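Local coordinates for protein dipeptidase AC. Metallo peptidase. MEROPS family M19 (Rhodobacter sphaeroides, PDB 3LY0) that probably hydrolyses dipeptides as a metallodipeptidase of TIM-barrel fold, here holding two zinc ions and a phosphinate mimic of L-Ala-D-Ala, at residues Arg244-Thr247 with Asp248-Ala252; Leu289-Leu292 with Ile293-Gly297; Asn264-Thr267 with Ser268-Arg271. All coordinates share one frame; numbering follows the deposited sequence.

Contact 1 of 3, residues Arg244-Thr247 with Asp248-Ala252; sequences RNLT and DRQLA. With LY0 ((2R)-3-[(R)-[(1R)-1-aminoethyl](hydroxy)phosphoryl]-2-methylpropanoic acid), chain C.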
# COMPACT_ATOMS: atom_id res chain seq x y z
N ARG A 244 -7.12 1.69 11.07
CA ARG A 244 -6.11 1.62 10.02
C ARG A 244 -5.33 2.92 9.80
O ARG A 244 -4.30 2.93 9.12
CB ARG A 244 -6.74 1.16 8.71
CG ARG A 244 -6.81 -0.36 8.60
CD ARG A 244 -5.44 -0.93 8.23
NE ARG A 244 -5.15 -0.80 6.80
CZ ARG A 244 -4.30 0.06 6.26
NH1 ARG A 244 -3.62 0.93 7.01
NH2 ARG A 244 -4.10 0.04 4.95
N ASN A 245 -5.83 4.02 10.36
CA ASN A 245 -5.18 5.32 10.17
C ASN A 245 -4.13 5.67 11.23
O ASN A 245 -3.95 4.92 12.20
CB ASN A 245 -6.25 6.41 10.02
CG ASN A 245 -6.96 6.35 8.68
OD1 ASN A 245 -6.44 5.75 7.72
ND2 ASN A 245 -8.12 6.97 8.58
N LEU A 246 -3.43 6.78 11.01
CA LEU A 246 -2.28 7.14 11.83
C LEU A 246 -2.62 8.33 12.73
O LEU A 246 -3.13 9.33 12.26
CB LEU A 246 -1.10 7.50 10.92
CG LEU A 246 -0.50 6.35 10.10
CD1 LEU A 246 0.34 6.89 8.95
CD2 LEU A 246 0.31 5.43 10.97
N THR A 247 -2.29 8.21 14.01
CA THR A 247 -2.51 9.32 14.93
C THR A 247 -1.46 10.40 14.72
O THR A 247 -0.43 10.17 14.07
CB THR A 247 -2.43 8.87 16.39
OG1 THR A 247 -1.07 8.54 16.71
CG2 THR A 247 -3.32 7.66 16.64
N ASP A 248 -1.72 11.59 15.26
CA ASP A 248 -0.76 12.68 15.12
C ASP A 248 0.58 12.32 15.76
O ASP A 248 1.63 12.73 15.26
CB ASP A 248 -1.31 13.98 15.71
CG ASP A 248 -2.37 14.63 14.82
OD1 ASP A 248 -2.61 14.14 13.70
OD2 ASP A 248 -2.96 15.63 15.26
N ARG A 249 0.54 11.55 16.84
CA ARG A 249 1.76 11.09 17.49
C ARG A 249 2.55 10.20 16.54
O ARG A 249 3.77 10.34 16.41
CB ARG A 249 1.44 10.34 18.78
CG ARG A 249 2.70 10.02 19.60
CD ARG A 249 2.41 9.07 20.74
NE ARG A 249 1.98 7.77 20.24
CZ ARG A 249 2.80 6.78 19.92
NH1 ARG A 249 4.11 6.93 20.06
NH2 ARG A 249 2.32 5.63 19.46
N GLN A 250 1.85 9.30 15.87
CA GLN A 250 2.50 8.44 14.88
C GLN A 250 3.06 9.26 13.71
O GLN A 250 4.18 9.03 13.24
CB GLN A 250 1.53 7.38 14.38
CG GLN A 250 1.20 6.31 15.40
CD GLN A 250 0.17 5.34 14.88
OE1 GLN A 250 -0.94 5.73 14.54
NE2 GLN A 250 0.54 4.06 14.78
N LEU A 251 2.28 10.22 13.23
CA LEU A 251 2.75 11.09 12.16
C LEU A 251 4.03 11.83 12.56
O LEU A 251 4.94 11.99 11.74
CB LEU A 251 1.65 12.08 11.74
CG LEU A 251 0.40 11.49 11.10
CD1 LEU A 251 -0.62 12.60 10.85
CD2 LEU A 251 0.71 10.76 9.80
N ALA A 252 4.09 12.29 13.80
CA ALA A 252 5.26 13.04 14.26
C ALA A 252 6.51 12.15 14.24
O ALA A 252 7.59 12.60 13.90
CB ALA A 252 5.03 13.61 15.65
P LY0 C . -5.90 -4.22 1.50
C1 LY0 C . -7.19 -6.68 1.19
N1 LY0 C . -4.93 -6.37 0.23
C2 LY0 C . -6.20 -5.75 0.54
C4 LY0 C . -7.43 -3.20 1.55
C5 LY0 C . -7.82 -2.70 2.92
C6 LY0 C . -6.67 -2.10 3.68
C7 LY0 C . -9.08 -1.88 2.94
O31 LY0 C . -4.77 -3.51 0.80
O32 LY0 C . -5.43 -4.62 2.94
O61 LY0 C . -6.80 -1.88 5.01
O62 LY0 C . -5.59 -1.84 3.12
O HOH W 1 -3.96 12.01 12.51
O HOH W 2 -0.83 7.76 19.29
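Gln250 OE1 accepts the Thr247 N-H in the plane of its carbonyl, on a lone pair, at 2.9 Å. A second flat group, the guanidinium of Arg244, meets the carboxylate of LY0 edge-on. Arg244 NE donates to LY0 O61 at 2.7 Å and Arg244 NH2 to LY0 O62 at 3.0 Å, while NH2 also reaches His233 O and NH1 reaches Ser234 OG.

The hydrogen bond to Gln250 OE1 is half of a capping box. Thr247, the N-cap of helix 248-256, turns OG1 between its backbone N and carbonyl carbon (chi1 70°), where it accepts from Gln250 N at 3.1 Å. A water links the same hydroxyl to Arg249 NE, and the guanidinium of Arg249 forms salt bridges with Glu215 and Asp219. Thr247 O receives Leu251 N at 2.8 Å, starting the helical bonding, and Leu251 CD2 packs on Leu246 CB at 3.9 Å.

One end of the segment thus grips the ligand carboxylate with two N-H groups of a cation; the other gives acceptors to the N-H groups of Thr247 and Gln250 at the helix start.

Contact 2 of 3, residues Leu289-Leu292 with Ile293-Gly297; sequences LDHL and IDRLG
The last turns of helix 283-296, a helix of the TIM barrel packed over strands 260-263 and 301-303, bring side chains four residues apart together. His291 and Arg295 meet on the side turned to helix 248-256 and the solvent. With CG anti to the backbone N, a chi1 of -168° carries the ring end of His291 back to meet Arg295, whose CG lies over one face of the ring, 4.1 Å from His291 NE2. The guanidinium in turn has His291 CE1 over one of its faces, near the rim, with Arg295 NH2 4.0 Å from CE1; the two planes are 32° apart. Asp294 OD1 pairs with Arg295 NE at 3.0 Å, and His291 NE2 bonds to Asp248 OD1 on helix 248-256.

On the buried side Leu292 and Leu296 lie next to each other and point the same way, Leu292 CD2 4.1 Å from Leu296 CD1, both against Leu251 and Val301. Beneath them runs normal helical bonding, such as Leu296 N to Leu292 O at 2.8 Å. The helix stops at Gly297, whose positive phi (99°) would press any side chain against the carbonyl O of Leu296.

The chemistry divides the helix in two: leucines seal it to the barrel, while on the polar side Asp294 pairs with Arg295, Asp248 only weakly so; the bond to Asp248 could favour a protonated His291, against which the guanidinium would probably act.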
# COMPACT_ATOMS: atom_id res chain seq x y z
N LEU A 289 -5.29 14.96 2.90
CA LEU A 289 -4.02 15.42 2.32
C LEU A 289 -3.51 16.65 3.05
O LEU A 289 -2.33 16.72 3.38
CB LEU A 289 -4.14 15.69 0.82
CG LEU A 289 -4.14 14.46 -0.08
CD1 LEU A 289 -4.46 14.88 -1.50
CD2 LEU A 289 -2.79 13.74 -0.02
N ASP A 290 -4.39 17.61 3.32
CA ASP A 290 -3.97 18.80 4.05
C ASP A 290 -3.41 18.43 5.41
O ASP A 290 -2.39 18.97 5.84
CB ASP A 290 -5.14 19.75 4.28
CG ASP A 290 -5.47 20.61 3.07
OD1 ASP A 290 -4.69 20.65 2.09
OD2 ASP A 290 -6.53 21.27 3.11
N HIS A 291 -4.09 17.53 6.11
CA HIS A 291 -3.65 17.16 7.45
C HIS A 291 -2.30 16.47 7.41
O HIS A 291 -1.41 16.76 8.21
CB HIS A 291 -4.69 16.28 8.16
CG HIS A 291 -4.42 16.12 9.62
ND1 HIS A 291 -4.95 16.97 10.57
CD2 HIS A 291 -3.66 15.23 10.30
CE1 HIS A 291 -4.54 16.59 11.77
NE2 HIS A 291 -3.75 15.54 11.63
N LEU A 292 -2.15 15.54 6.47
CA LEU A 292 -0.88 14.82 6.32
C LEU A 292 0.25 15.77 5.93
O LEU A 292 1.32 15.72 6.52
CB LEU A 292 -1.02 13.70 5.29
CG LEU A 292 -1.97 12.56 5.69
CD1 LEU A 292 -2.21 11.64 4.50
CD2 LEU A 292 -1.38 11.76 6.85
N ILE A 293 -0.01 16.63 4.95
CA ILE A 293 1.01 17.57 4.49
C ILE A 293 1.42 18.53 5.60
O ILE A 293 2.59 18.83 5.78
CB ILE A 293 0.54 18.34 3.24
CG1 ILE A 293 0.41 17.37 2.06
CG2 ILE A 293 1.53 19.45 2.90
CD1 ILE A 293 -0.36 17.91 0.88
N ASP A 294 0.44 19.01 6.35
CA ASP A 294 0.72 19.95 7.42
C ASP A 294 1.63 19.37 8.50
O ASP A 294 2.53 20.05 8.99
CB ASP A 294 -0.58 20.43 8.07
CG ASP A 294 -0.35 21.53 9.07
OD1 ASP A 294 -0.13 21.21 10.26
OD2 ASP A 294 -0.39 22.71 8.67
N ARG A 295 1.40 18.11 8.87
CA ARG A 295 2.15 17.52 9.97
C ARG A 295 3.43 16.81 9.49
O ARG A 295 4.47 16.89 10.14
CB ARG A 295 1.27 16.55 10.77
CG ARG A 295 -0.06 17.17 11.27
CD ARG A 295 0.13 18.52 11.96
NE ARG A 295 -1.15 19.17 12.24
CZ ARG A 295 -1.79 19.12 13.41
NH1 ARG A 295 -1.27 18.45 14.43
NH2 ARG A 295 -2.95 19.74 13.56
N LEU A 296 3.36 16.13 8.36
CA LEU A 296 4.52 15.40 7.86
C LEU A 296 5.50 16.27 7.08
O LEU A 296 6.70 15.97 7.03
CB LEU A 296 4.08 14.25 6.97
CG LEU A 296 3.30 13.15 7.68
CD1 LEU A 296 2.64 12.25 6.63
CD2 LEU A 296 4.24 12.35 8.60
N GLY A 297 4.99 17.33 6.47
CA GLY A 297 5.78 18.15 5.57
C GLY A 297 5.52 17.76 4.13
O GLY A 297 5.13 16.62 3.84

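Contact 3 of 3, residues Asn264-Thr267 with Ser268-Arg271; sequences NFAT and SFLR. With LY0 ((2R)-3-[(R)-[(1R)-1-aminoethyl](hydroxy)phosphoryl]-2-methylpropanoic acid), chain C.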
# COMPACT_ATOMS: atom_id res chain seq x y z
N ASN A 264 -4.36 6.58 1.20
CA ASN A 264 -5.18 5.43 0.82
C ASN A 264 -6.52 5.94 0.26
O ASN A 264 -7.17 6.78 0.88
CB ASN A 264 -5.39 4.56 2.06
CG ASN A 264 -5.97 3.20 1.72
OD1 ASN A 264 -6.77 3.08 0.80
ND2 ASN A 264 -5.56 2.18 2.46
N PHE A 265 -6.90 5.46 -0.93
CA PHE A 265 -8.15 5.91 -1.55
C PHE A 265 -9.37 5.17 -0.99
O PHE A 265 -10.50 5.46 -1.40
CB PHE A 265 -8.15 5.72 -3.07
CG PHE A 265 -7.10 6.52 -3.82
CD1 PHE A 265 -6.35 7.50 -3.19
CD2 PHE A 265 -6.86 6.27 -5.16
CE1 PHE A 265 -5.38 8.20 -3.88
CE2 PHE A 265 -5.91 6.97 -5.87
CZ PHE A 265 -5.16 7.94 -5.23
N ALA A 266 -9.16 4.23 -0.08
CA ALA A 266 -10.29 3.49 0.49
C ALA A 266 -11.28 4.43 1.14
O ALA A 266 -10.92 5.22 2.01
CB ALA A 266 -9.79 2.47 1.50
N THR A 267 -12.54 4.34 0.71
CA THR A 267 -13.62 5.16 1.24
C THR A 267 -13.65 5.11 2.77
O THR A 267 -13.80 6.15 3.44
CB THR A 267 -14.97 4.67 0.67
OG1 THR A 267 -15.04 3.25 0.83
CG2 THR A 267 -15.04 4.99 -0.82
N SER A 268 -13.47 3.91 3.31
CA SER A 268 -13.56 3.68 4.75
C SER A 268 -12.55 4.48 5.55
O SER A 268 -12.76 4.76 6.73
CB SER A 268 -13.35 2.20 5.05
OG SER A 268 -14.28 1.42 4.32
N PHE A 269 -11.44 4.85 4.91
CA PHE A 269 -10.34 5.50 5.62
C PHE A 269 -10.26 6.98 5.31
O PHE A 269 -9.43 7.69 5.88
CB PHE A 269 -9.00 4.82 5.27
CG PHE A 269 -8.99 3.33 5.52
CD1 PHE A 269 -9.84 2.74 6.45
CD2 PHE A 269 -8.10 2.52 4.81
CE1 PHE A 269 -9.82 1.37 6.67
CE2 PHE A 269 -8.07 1.15 5.02
CZ PHE A 269 -8.93 0.57 5.95
N LEU A 270 -11.11 7.45 4.40
CA LEU A 270 -11.15 8.85 3.98
C LEU A 270 -12.34 9.61 4.57
O LEU A 270 -12.20 10.74 5.01
CB LEU A 270 -11.25 8.94 2.45
CG LEU A 270 -10.00 8.63 1.62
CD1 LEU A 270 -10.34 8.56 0.14
CD2 LEU A 270 -8.92 9.68 1.85
N ARG A 271 -13.51 8.99 4.54
CA ARG A 271 -14.73 9.66 4.99
C ARG A 271 -14.69 9.89 6.50
O ARG A 271 -14.26 9.03 7.26
CB ARG A 271 -15.95 8.80 4.65
CG ARG A 271 -16.18 8.60 3.17
CD ARG A 271 -17.22 7.52 2.93
NE ARG A 271 -18.50 7.91 3.51
CZ ARG A 271 -19.61 8.12 2.82
NH1 ARG A 271 -19.61 7.95 1.50
NH2 ARG A 271 -20.72 8.49 3.44
P LY0 C . -5.90 -4.22 1.50
C1 LY0 C . -7.19 -6.68 1.19
N1 LY0 C . -4.93 -6.37 0.23
C2 LY0 C . -6.20 -5.75 0.54
C4 LY0 C . -7.43 -3.20 1.55
C5 LY0 C . -7.82 -2.70 2.92
C6 LY0 C . -6.67 -2.10 3.68
C7 LY0 C . -9.08 -1.88 2.94
O31 LY0 C . -4.77 -3.51 0.80
O32 LY0 C . -5.43 -4.62 2.94
O61 LY0 C . -6.80 -1.88 5.01
O62 LY0 C . -5.59 -1.84 3.12
O HOH W 3 -13.47 1.16 1.71
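Phe269 offers the edge of its ring, not a face, to two polar groups at once: the amide nitrogen of Asn264 and the carboxylate of LY0. Asn264 ND2 comes 3.5 Å from Phe269 CD2, with the amide nearly perpendicular to the ring (87°). Farther along the same rim, Phe269 CE2 approaches LY0 O61 to 3.3 Å. Phe269 CZ lies 3.9 Å from LY0 C7, the ligand methyl. The slightly positive ring hydrogens probably make this edge agreeable to the carboxylate oxygen. Ala266 CB adds an apolar touch at 3.7 Å from Phe269 CD2.

The Asn264 amide is fixed by its own bonds. Its CG stands anti to the backbone N (chi1 -167°), and Asn264 OD1 accepts from Ala266 N at 2.8 Å, closing an Asx turn in the loop after strand 260-263 of the barrel. ND2 bonds to His233 O and Asp306 OD2, so Asn264 braces two zinc-binding residues from the second shell. An alanine in place of Phe269 is likely to leave the ligand carboxylate and methyl without the ring edge beside them and open a gap next to the Asn264 amide.

The short helix 267-270 is weakly bonded. Thr267 O takes two donors, Arg271 N at 3.1 Å nearly straight on and Leu270 N from above the carbonyl plane. One water donates to both Thr267 OG1 and Ser268 OG, and Thr267 OG1 also bonds to Arg276 O.

Along the chain the order is contact 1, contact 3, contact 2, spread over consecutive parts of the TIM barrel around parallel strands 230-231, 260-263 and 301-303. Contacts 1 and 2 have centres 11 Å apart and join helix 248-256 to helix 283-296. Contacts 1 and 3, centres 15 Å apart, both border LY0 and meet where Asn245 ND2 bonds to Phe269 O and Arg244 CG lies 3.5 Å from Phe269 CZ. Contacts 2 and 3 do not touch; their nearest atoms are about 6 Å apart. Contact 1 thus runs from the pocket, through Arg244, to helix 248-256, which packs on helix 283-296.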